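Local coordinates for putative iron-uptake ABC transport system,periplasmic iron-binding protein (PDB 3E13) that binds a ferric ion and probably delivers it in the periplasm to an ABC transporter for iron uptake, at residues E39-L44 against L70-P75; I116-N121 against K127-G132; A149-I152 against K158-K161; I152-N157 against D294-S299; G178-A183 against I201-N206. All coordinates share one frame; numbering follows the deposited sequence.

Interaction 1: residues E39-L44 against L70-P75; sequences ELIKRL and LGLLSP
Ile-41 carries its CG1 branch beside the backbone N (chi1 -68°), which turns the methyl CG2 anti to that N and out to Leu-70. Leu-72 has CG anti to its own carbonyl carbon (chi1 -61°), and its forked end reaches the last turn of the 39-44 segment. The closest pair is Ile-41 CG2 and Leu-70 CD1, 3.4 Å apart. That is tighter than usual for two carbons. The two side chains cross at about a right angle and touch through one methyl each. Leu-72 divides its two methyls. CD1 of Leu-72 sits 3.9 Å from CB of Leu-44 and also lies 4.0 Å from the backbone O of Ile-41. CD2 of Leu-72 rests against the backbone of Leu-44, 3.8 Å from the O of Leu-44. The leucine therefore lies against both side chain and main chain of the helix.

The contact joins helix 37-47 to the end of helix 61-69 in a solute-binding protein fold. Gly-71 closes that second helix with a Schellman motif and takes a positive phi of 79°. The turn lets Leu-70 and Leu-72, on its two sides, both point at helix 37-47. The chain then runs on into strand 73-74, which pairs antiparallel with strand 233-241. Ile-41 and Leu-44 also touch Phe-56 of strand 55-58, and Leu-44 reaches Tyr-7 of strand 3-8. The helix thus packs on the sheet as well as on the turn. Leu-70 lies at the exposed margin, whereas Ile-41 and Leu-44 are buried.

Interaction 2: residues I116-N121 against K127-G132; sequences ISKMKN and KAEFKG
A Met-aromatic contact ties together two parts of the long connection between strand 97-109 and strand 134-135. Met-119 lays its methyl CE over one face of the Phe-130 ring. CE of Met-119 stands 3.5 Å from the ring centroid of Phe-130 and only 7° off the normal, a well-centred CH-pi contact. SD of Met-119 is farther back, 4.8 Å from the centroid of the Phe-130 ring. CG of Met-119 is anti to the backbone N (chi1 -179°), and bends at the next two torsions fold the methyl over the ring. Glu-129 CG covers the opposite face of the ring, toward its rim.

The edge of the ring is used too: CZ of Phe-130 comes 3.6 Å from the carbonyl O of Lys-118. This carbonyl belongs to the third residue of a type I beta turn, Ile-116 to Met-119, while Phe-130 comes just after the 3-10 segment 128-129. Met-119 also touches Phe-193, Ile-106 and Ile-222 of the sheet, so the methionine links Phe-130 to the strands.

A water bridges the two segments. It donates to Lys-118 O at 2.8 Å and accepts from Lys-127 NZ at 3.0 Å. Asp-124 forms a salt bridge with the same NZ.

Interaction 3: residues A149-I152 against K158-K161; sequences ASII and KEAK
The backbones of two helical segments come close at Ile-152 and Ala-160, whose CA atoms are 5.4 Å apart. At that spacing the small side chain of Ala-160 fits directly against the other helix. CB of Ala-160 meets CG1 of Ile-152 at 3.4 Å, tighter than usual for two carbons. The same CB of Ala-160 lies 4.1 Å from the backbone N of Ile-152.

Ile-151 approaches beside this pair. With chi1 at -67°, CG2 is anti to the backbone N, and this is the branch that touches Ala-160. CG2 of Ile-151 lies 4.0 Å from CA of Ala-160, so it packs on the main chain as much as on the methyl. Helix 142-155 passes to helix 157-170 through Gly-156, which has a positive phi and is the N-cap of the second helix; the two form a tight pair of consecutive helices. Such a short link keeps them near each other at this end. CG2 of Ile-151 also reaches CG of Glu-159, at 4.3 Å, on the more exposed margin.

A third helix, 305-315, adds to the apolar cluster: Ile-311 touches both Ile-152 and Ala-160. Helix 142-155 also carries the iron ligand Tyr-143 near its start, and the side chain of Ile-151 is about 12 Å from that of the tyrosine.

Interaction 4: residues I152-N157 against D294-S299; sequences IANDGN and DQIPVS
The amide of Asn-154 and the carboxylate of Asp-294 come at each other from opposite directions. Their planes are 28° apart. ND2 of Asn-154 donates to OD1 of Asp-294 at 3.0 Å, and OD1 accepts through its syn lone pair. The bond is bent, with an angle of 140° at the hydrogen, and the acceptor sits 25° out of the amide plane. Asn-154 ND2 also makes a weak bond to the O of Ser-150, one turn back in its helix.

The other two oxygens share a water. It donates to OD1 of Asn-154 at 2.7 Å and to OD2 of Asp-294 at 2.6 Å. Amide and carboxylate are thus joined twice, once directly and once through solvent.

Beside this polar pair lies an apolar one. CD1 of Ile-296 meets CB of Ala-153 at 3.7 Å and lies 4.2 Å from OD1 of Asn-154. Ile-296 holds CG1 anti to the backbone N, and its extended chain carries CD1 across to helix 142-155.

OD2 of Asp-294 also accepts from the backbone N of Ile-296 at 3.0 Å, from above the carboxylate plane. This is an Asx turn. It leads the chain toward helix 298-302, whose N-cap is Pro-297. Backbone bonds between Asp-294 and Thr-231 tie the turn further into the fold.

The carboxylate of Asp-294 is therefore gripped by an amide, a backbone N-H and a water, with Arg-229 as a long, weak ion pair. These donors and the nearby positive charge would probably favour its ionised form.

Interaction 5: residues G178-A183 against I201-N206; sequences GDRDQA and IGLLKN
Leu-204 and Arg-180 meet along their aliphatic parts. CD2 of Leu-204 lies 4.0 Å from CG of Arg-180 and 4.1 Å from its CD. The two side chains cross at a slant. CG of Arg-180 is anti to its carbonyl carbon (chi1 -71°), and a bend at chi3 turns the guanidinium away from the line of the methylenes. NH1 of Arg-180 comes within 4.3 Å of CD1 of Leu-203, the third residue of the group, and meets that methyl obliquely. The other methyl of Leu-204, CD1, reaches back to CB of Ala-183 at 4.0 Å. Leu-204 thus spans one turn of the opposite helix, from Arg-180 to Ala-183.

The helical segments 179-183 and 201-205 cross at -69°, and their axes pass 10.9 Å apart. That gap is bridged by side chains. Helix 210-217 packs against both, with Val-215 touching Ala-183 and Leu-204. Near the start of the first helix, Asp-179 makes salt bridges with Arg-104 and Arg-137. At the end of the second, ND2 of Asn-206 donates to O of Gly-202 at 2.9 Å.

Tyr-199 and Tyr-200, two of the tyrosine ligands of the ferric ion, lie just before the 201-206 segment on helix 198-205. The side chain of Arg-180 is about 4 Å from that of Tyr-200. The side chain of Arg-180 is also about 6 Å from the bound Fe (III) ion. The contact therefore belongs to the second shell of a tyrosine-rich ferric site, as found in periplasmic iron-binding proteins.

In the fold
Interactions 1, 2, 3 and 5 follow one another along the chain. Interaction 4 then joins the end of helix 142-155 to residues 294-299, enclosing the sequence of interaction 5. Interactions 3 and 4 share Ile-152 and that helix, and their centres are 9 Å apart. The remaining contacts are spread widely. Interactions 1 and 2 lie on opposite sides of the chain's centre, about 39 Å apart between centres. Interaction 5 sits about 26 Å from both interactions 3 and 4, centre to centre, and is the one beside the iron. Helix 142-155 carries Tyr-143 and helix 198-205 carries Tyr-199 and Tyr-200, so interactions 3, 4 and 5 involve helices that bear iron ligands.

Interaction 1: residues E39-L44 against L70-P75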
# COMPACT_ATOMS: atom_id res chain seq x y z
N GLU A 39 -9.36 12.37 0.00
CA GLU A 39 -10.69 12.84 0.40
C GLU A 39 -10.81 12.79 1.92
O GLU A 39 -11.30 13.71 2.53
CB GLU A 39 -11.79 12.04 -0.28
CG GLU A 39 -11.71 12.14 -1.79
CD GLU A 39 -12.94 11.73 -2.58
OE1 GLU A 39 -14.00 11.38 -1.99
OE2 GLU A 39 -12.82 11.73 -3.84
N LEU A 40 -10.34 11.69 2.54
CA LEU A 40 -10.39 11.56 3.98
C LEU A 40 -9.51 12.54 4.72
O LEU A 40 -9.89 13.03 5.77
CB LEU A 40 -10.02 10.13 4.39
CG LEU A 40 -10.99 9.02 3.94
CD1 LEU A 40 -10.44 7.66 4.31
CD2 LEU A 40 -12.36 9.22 4.51
N ILE A 41 -8.30 12.80 4.20
CA ILE A 41 -7.41 13.76 4.84
C ILE A 41 -8.00 15.18 4.75
O ILE A 41 -7.97 15.90 5.72
CB ILE A 41 -6.03 13.70 4.22
CG1 ILE A 41 -5.40 12.36 4.60
CG2 ILE A 41 -5.18 14.82 4.65
CD1 ILE A 41 -4.16 12.03 3.83
N LYS A 42 -8.55 15.51 3.61
CA LYS A 42 -9.20 16.82 3.45
C LYS A 42 -10.37 16.95 4.42
O LYS A 42 -10.54 17.98 5.11
CB LYS A 42 -9.67 16.98 2.01
CG LYS A 42 -10.34 18.32 1.73
CD LYS A 42 -10.28 18.69 0.23
CE LYS A 42 -9.63 20.07 0.04
NZ LYS A 42 -9.97 21.02 1.14
N ARG A 43 -11.17 15.88 4.48
CA ARG A 43 -12.29 15.85 5.40
C ARG A 43 -11.86 15.98 6.86
O ARG A 43 -12.45 16.72 7.65
CB ARG A 43 -13.04 14.56 5.18
CG ARG A 43 -14.21 14.32 5.98
CD ARG A 43 -15.08 13.20 5.40
NE ARG A 43 -16.15 12.88 6.31
CZ ARG A 43 -17.03 11.92 6.15
NH1 ARG A 43 -16.99 11.14 5.09
NH2 ARG A 43 -17.94 11.75 7.06
N LEU A 44 -10.85 15.20 7.28
CA LEU A 44 -10.35 15.37 8.62
C LEU A 44 -9.86 16.79 8.94
O LEU A 44 -10.04 17.28 10.06
CB LEU A 44 -9.23 14.36 8.89
CG LEU A 44 -9.67 12.91 9.06
CD1 LEU A 44 -8.45 11.97 8.94
CD2 LEU A 44 -10.36 12.74 10.39
N LEU A 70 -0.25 17.26 9.14
CA LEU A 70 -1.39 18.21 9.13
C LEU A 70 -2.00 18.42 10.55
O LEU A 70 -3.02 19.12 10.73
CB LEU A 70 -2.45 17.73 8.15
CG LEU A 70 -2.08 17.96 6.69
CD1 LEU A 70 -2.97 17.21 5.76
CD2 LEU A 70 -2.16 19.50 6.38
N GLY A 71 -1.43 17.76 11.55
CA GLY A 71 -1.84 17.93 12.94
C GLY A 71 -3.10 17.16 13.31
O GLY A 71 -3.83 17.51 14.25
N LEU A 72 -3.39 16.07 12.58
CA LEU A 72 -4.69 15.42 12.66
C LEU A 72 -4.68 14.19 13.57
O LEU A 72 -5.72 13.64 13.77
CB LEU A 72 -5.11 14.97 11.25
CG LEU A 72 -5.26 16.09 10.23
CD1 LEU A 72 -5.54 15.52 8.89
CD2 LEU A 72 -6.32 17.06 10.62
N LEU A 73 -3.50 13.74 14.03
CA LEU A 73 -3.43 12.46 14.74
C LEU A 73 -2.99 12.66 16.19
O LEU A 73 -2.55 13.73 16.58
CB LEU A 73 -2.47 11.51 14.03
CG LEU A 73 -2.64 11.31 12.50
CD1 LEU A 73 -1.59 10.38 11.93
CD2 LEU A 73 -3.97 10.79 12.18
N SER A 74 -3.14 11.61 17.00
CA SER A 74 -2.84 11.70 18.41
C SER A 74 -1.99 10.49 18.79
O SER A 74 -2.24 9.40 18.29
CB SER A 74 -4.14 11.60 19.16
OG SER A 74 -4.12 12.41 20.28
N PRO A 75 -1.02 10.68 19.67
CA PRO A 75 -0.13 9.55 20.01
C PRO A 75 -0.82 8.52 20.87
O PRO A 75 -1.64 8.84 21.74
CB PRO A 75 1.02 10.21 20.75
CG PRO A 75 0.46 11.49 21.31
CD PRO A 75 -0.63 11.91 20.37

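Interaction 2: residues I116-N121 against K127-G132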
# COMPACT_ATOMS: atom_id res chain seq x y z
N ILE A 116 12.69 -10.88 -19.69
CA ILE A 116 12.67 -10.00 -18.53
C ILE A 116 14.11 -9.70 -18.06
O ILE A 116 14.31 -9.07 -17.02
CB ILE A 116 11.83 -10.63 -17.39
CG1 ILE A 116 12.44 -11.95 -16.87
CG2 ILE A 116 10.41 -10.88 -17.85
CD1 ILE A 116 11.82 -12.46 -15.53
N SER A 117 15.11 -10.12 -18.83
CA SER A 117 16.50 -9.91 -18.43
C SER A 117 16.88 -8.44 -18.27
O SER A 117 17.83 -8.14 -17.54
CB SER A 117 17.47 -10.57 -19.43
OG SER A 117 17.39 -9.90 -20.67
N LYS A 118 16.17 -7.53 -18.95
CA LYS A 118 16.49 -6.08 -18.92
C LYS A 118 15.45 -5.28 -18.14
O LYS A 118 15.51 -4.05 -18.09
CB LYS A 118 16.60 -5.49 -20.33
CG LYS A 118 17.53 -6.24 -21.29
CD LYS A 118 18.94 -6.32 -20.78
CE LYS A 118 19.89 -6.86 -21.89
NZ LYS A 118 19.80 -8.38 -21.91
N MET A 119 14.55 -5.97 -17.45
CA MET A 119 13.58 -5.30 -16.60
C MET A 119 13.85 -5.76 -15.16
O MET A 119 13.17 -6.63 -14.63
CB MET A 119 12.16 -5.62 -17.05
CG MET A 119 11.05 -4.92 -16.22
SD MET A 119 11.12 -3.15 -16.21
CE MET A 119 10.35 -2.76 -17.81
N LYS A 120 14.90 -5.22 -14.57
CA LYS A 120 15.42 -5.69 -13.29
C LYS A 120 15.22 -4.68 -12.11
O LYS A 120 15.01 -5.09 -11.00
CB LYS A 120 16.92 -6.00 -13.44
CG LYS A 120 17.24 -7.18 -14.33
CD LYS A 120 17.08 -8.46 -13.59
CE LYS A 120 17.28 -9.70 -14.49
NZ LYS A 120 16.84 -10.91 -13.71
N ASN A 121 15.26 -3.37 -12.40
CA ASN A 121 15.21 -2.31 -11.42
C ASN A 121 14.09 -1.34 -11.77
O ASN A 121 13.70 -1.28 -12.92
CB ASN A 121 16.54 -1.54 -11.47
CG ASN A 121 17.73 -2.45 -11.18
OD1 ASN A 121 17.74 -3.17 -10.19
ND2 ASN A 121 18.74 -2.44 -12.07
N LYS A 127 13.07 3.30 -19.31
CA LYS A 127 13.96 3.16 -20.46
C LYS A 127 13.23 3.13 -21.79
O LYS A 127 12.16 2.56 -21.93
CB LYS A 127 14.86 1.93 -20.31
CG LYS A 127 15.90 2.15 -19.23
CD LYS A 127 16.82 1.04 -19.07
CE LYS A 127 17.91 1.36 -18.03
NZ LYS A 127 18.87 0.17 -17.98
N ALA A 128 13.84 3.73 -22.80
CA ALA A 128 13.20 3.82 -24.12
C ALA A 128 12.82 2.49 -24.75
O ALA A 128 11.85 2.40 -25.52
CB ALA A 128 14.11 4.60 -25.06
N GLU A 129 13.58 1.44 -24.47
CA GLU A 129 13.29 0.13 -25.01
C GLU A 129 11.92 -0.44 -24.62
O GLU A 129 11.39 -1.35 -25.29
CB GLU A 129 14.40 -0.87 -24.63
CG GLU A 129 14.59 -1.13 -23.16
CD GLU A 129 15.98 -1.66 -22.85
OE1 GLU A 129 16.89 -0.83 -22.59
OE2 GLU A 129 16.16 -2.90 -22.90
N PHE A 130 11.33 0.10 -23.54
CA PHE A 130 10.03 -0.36 -23.07
C PHE A 130 8.89 0.59 -23.41
O PHE A 130 7.78 0.46 -22.89
CB PHE A 130 10.08 -0.63 -21.55
CG PHE A 130 11.09 -1.67 -21.18
CD1 PHE A 130 10.89 -2.98 -21.55
CD2 PHE A 130 12.26 -1.33 -20.54
CE1 PHE A 130 11.83 -3.99 -21.23
CE2 PHE A 130 13.19 -2.33 -20.21
CZ PHE A 130 12.95 -3.64 -20.54
N LYS A 131 9.13 1.53 -24.34
CA LYS A 131 8.05 2.44 -24.75
C LYS A 131 6.86 1.66 -25.27
O LYS A 131 7.00 0.77 -26.13
CB LYS A 131 8.54 3.44 -25.83
CG LYS A 131 7.52 4.51 -26.13
CD LYS A 131 8.08 5.66 -26.95
CE LYS A 131 6.98 6.65 -27.39
NZ LYS A 131 7.50 7.98 -27.94
N GLY A 132 5.68 1.98 -24.72
CA GLY A 132 4.42 1.37 -25.08
C GLY A 132 4.16 0.03 -24.43
O GLY A 132 3.17 -0.63 -24.74
O HOH W 1 17.46 -2.30 -19.01

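Interaction 3: residues A149-I152 against K158-K161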
# COMPACT_ATOMS: atom_id res chain seq x y z
N ALA A 149 8.40 8.83 -4.24
CA ALA A 149 9.07 9.33 -3.03
C ALA A 149 10.25 8.44 -2.63
O ALA A 149 11.29 8.95 -2.23
CB ALA A 149 8.09 9.48 -1.90
N SER A 150 10.08 7.14 -2.77
CA SER A 150 11.20 6.21 -2.48
C SER A 150 12.36 6.36 -3.44
O SER A 150 13.53 6.16 -3.04
CB SER A 150 10.73 4.74 -2.44
OG SER A 150 10.55 4.14 -3.69
N ILE A 151 12.07 6.64 -4.70
CA ILE A 151 13.12 6.90 -5.70
C ILE A 151 13.87 8.21 -5.39
O ILE A 151 15.10 8.30 -5.52
CB ILE A 151 12.51 6.86 -7.08
CG1 ILE A 151 12.03 5.43 -7.39
CG2 ILE A 151 13.50 7.28 -8.13
CD1 ILE A 151 11.14 5.33 -8.66
N ILE A 152 13.13 9.27 -5.00
CA ILE A 152 13.76 10.49 -4.53
C ILE A 152 14.69 10.16 -3.38
O ILE A 152 15.85 10.59 -3.32
CB ILE A 152 12.76 11.58 -4.12
CG1 ILE A 152 11.89 12.01 -5.29
CG2 ILE A 152 13.52 12.75 -3.54
CD1 ILE A 152 10.66 12.83 -4.87
N LYS A 158 16.66 14.31 -9.36
CA LYS A 158 16.85 14.36 -10.81
C LYS A 158 16.62 13.00 -11.41
O LYS A 158 15.96 12.88 -12.46
CB LYS A 158 18.22 14.98 -11.21
CG LYS A 158 18.36 16.44 -10.78
CD LYS A 158 19.66 17.05 -11.24
CE LYS A 158 19.79 18.46 -10.85
NZ LYS A 158 18.66 19.33 -11.42
N GLU A 159 17.09 11.94 -10.77
CA GLU A 159 16.70 10.62 -11.24
C GLU A 159 15.19 10.44 -11.13
O GLU A 159 14.59 9.94 -12.03
CB GLU A 159 17.37 9.53 -10.41
CG GLU A 159 16.88 8.10 -10.62
CD GLU A 159 16.97 7.60 -12.04
OE1 GLU A 159 16.10 6.77 -12.43
OE2 GLU A 159 17.87 8.07 -12.78
N ALA A 160 14.59 10.89 -10.04
CA ALA A 160 13.12 10.82 -9.88
C ALA A 160 12.36 11.48 -11.01
O ALA A 160 11.40 10.89 -11.52
CB ALA A 160 12.67 11.39 -8.53
N LYS A 161 12.78 12.67 -11.43
CA LYS A 161 12.06 13.39 -12.47
C LYS A 161 12.26 12.67 -13.78
O LYS A 161 11.33 12.50 -14.55
CB LYS A 161 12.52 14.83 -12.58
CG LYS A 161 11.71 15.62 -13.56
CD LYS A 161 12.12 17.07 -13.55
CE LYS A 161 11.44 17.82 -14.68
NZ LYS A 161 11.90 19.25 -14.72

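Interaction 4: residues I152-N157 against D294-S299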
# COMPACT_ATOMS: atom_id res chain seq x y z
N ILE A 152 13.13 9.27 -5.00
CA ILE A 152 13.76 10.49 -4.53
C ILE A 152 14.69 10.16 -3.38
O ILE A 152 15.85 10.59 -3.32
CB ILE A 152 12.76 11.58 -4.12
CG1 ILE A 152 11.89 12.01 -5.29
CG2 ILE A 152 13.52 12.75 -3.54
CD1 ILE A 152 10.66 12.83 -4.87
N ALA A 153 14.18 9.43 -2.40
CA ALA A 153 14.95 9.17 -1.21
C ALA A 153 16.23 8.36 -1.51
O ALA A 153 17.29 8.61 -0.90
CB ALA A 153 14.10 8.45 -0.17
N ASN A 154 16.15 7.44 -2.46
CA ASN A 154 17.25 6.54 -2.75
C ASN A 154 18.23 7.14 -3.79
O ASN A 154 19.46 7.07 -3.60
CB ASN A 154 16.76 5.19 -3.24
CG ASN A 154 16.41 4.27 -2.13
OD1 ASN A 154 17.24 4.04 -1.21
ND2 ASN A 154 15.18 3.75 -2.14
N ASP A 155 17.70 7.78 -4.83
CA ASP A 155 18.48 8.13 -6.02
C ASP A 155 18.49 9.62 -6.31
O ASP A 155 19.17 10.01 -7.26
CB ASP A 155 17.97 7.38 -7.25
CG ASP A 155 18.11 5.86 -7.13
OD1 ASP A 155 18.97 5.35 -6.39
OD2 ASP A 155 17.35 5.09 -7.72
N GLY A 156 17.74 10.43 -5.54
CA GLY A 156 17.75 11.89 -5.74
C GLY A 156 16.63 12.38 -6.63
O GLY A 156 16.01 11.60 -7.42
N ASN A 157 16.38 13.68 -6.60
CA ASN A 157 15.26 14.24 -7.34
C ASN A 157 15.43 14.36 -8.86
O ASN A 157 14.45 14.45 -9.58
CB ASN A 157 14.74 15.56 -6.71
CG ASN A 157 15.77 16.69 -6.67
OD1 ASN A 157 15.56 17.71 -5.96
ND2 ASN A 157 16.86 16.53 -7.34
N ASP A 294 14.01 -3.41 0.31
CA ASP A 294 14.69 -2.18 0.57
C ASP A 294 14.70 -1.97 2.10
O ASP A 294 13.65 -2.14 2.79
CB ASP A 294 13.93 -1.04 -0.12
CG ASP A 294 14.70 0.25 -0.17
OD1 ASP A 294 14.36 1.10 -1.09
OD2 ASP A 294 15.63 0.52 0.63
N GLN A 295 15.88 -1.63 2.60
CA GLN A 295 16.07 -1.39 4.03
C GLN A 295 15.72 0.01 4.51
O GLN A 295 15.73 0.28 5.72
CB GLN A 295 17.48 -1.79 4.47
CG GLN A 295 17.78 -3.26 4.22
CD GLN A 295 16.89 -4.19 4.95
OE1 GLN A 295 16.11 -4.92 4.32
NE2 GLN A 295 16.92 -4.13 6.26
N ILE A 296 15.39 0.91 3.59
CA ILE A 296 15.12 2.27 3.99
C ILE A 296 13.92 2.31 4.95
O ILE A 296 12.92 1.59 4.73
CB ILE A 296 14.88 3.14 2.74
CG1 ILE A 296 14.87 4.63 3.14
CG2 ILE A 296 13.57 2.79 2.07
CD1 ILE A 296 14.87 5.53 1.90
N PRO A 297 13.96 3.13 6.00
CA PRO A 297 12.79 3.28 6.83
C PRO A 297 11.66 3.89 6.03
O PRO A 297 11.88 4.85 5.30
CB PRO A 297 13.26 4.21 7.93
CG PRO A 297 14.68 4.00 7.97
CD PRO A 297 15.10 3.90 6.53
N VAL A 298 10.46 3.38 6.22
CA VAL A 298 9.31 3.91 5.47
C VAL A 298 9.05 5.35 5.85
O VAL A 298 8.58 6.13 5.01
CB VAL A 298 8.04 3.01 5.62
CG1 VAL A 298 8.24 1.70 4.91
CG2 VAL A 298 7.65 2.79 7.03
N SER A 299 9.35 5.72 7.10
CA SER A 299 9.24 7.14 7.49
C SER A 299 10.13 8.08 6.63
O SER A 299 9.70 9.20 6.30
CB SER A 299 9.56 7.32 8.98
OG SER A 299 10.91 7.02 9.25
O HOH W 2 17.73 1.98 0.51

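Interaction 5: residues G178-A183 against I201-N206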
# COMPACT_ATOMS: atom_id res chain seq x y z
N GLY A 178 -7.14 0.78 -11.24
CA GLY A 178 -6.12 0.47 -10.23
C GLY A 178 -5.36 -0.79 -10.62
O GLY A 178 -5.48 -1.31 -11.72
N ASP A 179 -4.51 -1.21 -9.69
CA ASP A 179 -3.63 -2.34 -9.87
C ASP A 179 -4.25 -3.56 -10.57
O ASP A 179 -3.60 -4.17 -11.40
CB ASP A 179 -3.06 -2.77 -8.53
CG ASP A 179 -2.03 -1.82 -7.95
OD1 ASP A 179 -2.19 -0.57 -8.07
OD2 ASP A 179 -1.07 -2.22 -7.23
N ARG A 180 -5.47 -3.97 -10.15
CA ARG A 180 -6.09 -5.14 -10.75
C ARG A 180 -6.41 -4.92 -12.22
O ARG A 180 -6.47 -5.86 -13.02
CB ARG A 180 -7.31 -5.55 -9.97
CG ARG A 180 -6.99 -6.12 -8.61
CD ARG A 180 -8.15 -6.37 -7.79
NE ARG A 180 -8.49 -5.13 -7.15
CZ ARG A 180 -9.17 -5.00 -6.04
NH1 ARG A 180 -9.61 -6.06 -5.38
NH2 ARG A 180 -9.37 -3.77 -5.57
N ASP A 181 -6.73 -3.66 -12.57
CA ASP A 181 -6.95 -3.31 -13.97
C ASP A 181 -5.67 -3.35 -14.81
O ASP A 181 -5.66 -3.86 -15.94
CB ASP A 181 -7.67 -1.95 -14.02
CG ASP A 181 -8.94 -1.95 -13.20
OD1 ASP A 181 -9.82 -2.76 -13.52
OD2 ASP A 181 -9.14 -1.20 -12.21
N GLN A 182 -4.55 -2.85 -14.26
CA GLN A 182 -3.27 -2.96 -14.90
C GLN A 182 -2.94 -4.44 -15.08
O GLN A 182 -2.45 -4.83 -16.12
CB GLN A 182 -2.17 -2.27 -14.08
CG GLN A 182 -2.13 -0.73 -14.36
CD GLN A 182 -3.05 0.05 -13.46
OE1 GLN A 182 -3.95 0.86 -13.90
NE2 GLN A 182 -2.88 -0.16 -12.21
N ALA A 183 -3.25 -5.27 -14.08
CA ALA A 183 -2.98 -6.70 -14.20
C ALA A 183 -3.77 -7.31 -15.37
O ALA A 183 -3.27 -8.19 -16.08
CB ALA A 183 -3.37 -7.41 -12.90
N ILE A 201 -2.10 -9.98 -6.60
CA ILE A 201 -1.93 -11.24 -7.33
C ILE A 201 -2.60 -12.36 -6.55
O ILE A 201 -3.29 -13.20 -7.12
CB ILE A 201 -0.42 -11.56 -7.61
CG1 ILE A 201 0.16 -10.45 -8.47
CG2 ILE A 201 -0.26 -12.95 -8.21
CD1 ILE A 201 1.64 -10.53 -8.67
N GLY A 202 -2.44 -12.36 -5.22
CA GLY A 202 -3.17 -13.29 -4.40
C GLY A 202 -4.66 -13.16 -4.38
O GLY A 202 -5.37 -14.16 -4.40
N LEU A 203 -5.15 -11.92 -4.32
CA LEU A 203 -6.57 -11.69 -4.30
C LEU A 203 -7.17 -12.22 -5.60
O LEU A 203 -8.23 -12.84 -5.60
CB LEU A 203 -6.89 -10.19 -4.17
CG LEU A 203 -6.80 -9.65 -2.75
CD1 LEU A 203 -6.87 -8.13 -2.73
CD2 LEU A 203 -7.83 -10.23 -1.88
N LEU A 204 -6.52 -11.93 -6.71
CA LEU A 204 -7.02 -12.36 -8.01
C LEU A 204 -7.04 -13.87 -8.12
O LEU A 204 -8.02 -14.47 -8.54
CB LEU A 204 -6.22 -11.70 -9.14
CG LEU A 204 -6.37 -10.19 -9.33
CD1 LEU A 204 -5.26 -9.65 -10.21
CD2 LEU A 204 -7.74 -9.87 -9.91
N LYS A 205 -5.89 -14.51 -7.82
CA LYS A 205 -5.81 -15.97 -7.91
C LYS A 205 -6.80 -16.75 -7.07
O LYS A 205 -7.14 -17.87 -7.41
CB LYS A 205 -4.39 -16.44 -7.58
CG LYS A 205 -3.35 -16.10 -8.58
CD LYS A 205 -1.94 -16.47 -8.10
CE LYS A 205 -1.68 -17.94 -8.10
NZ LYS A 205 -1.69 -18.50 -9.49
N ASN A 206 -7.22 -16.18 -5.95
CA ASN A 206 -8.17 -16.78 -5.03
C ASN A 206 -9.60 -16.21 -5.06
O ASN A 206 -10.43 -16.58 -4.20
CB ASN A 206 -7.62 -16.69 -3.63
CG ASN A 206 -6.38 -17.54 -3.46
OD1 ASN A 206 -6.49 -18.77 -3.23
ND2 ASN A 206 -5.20 -16.92 -3.54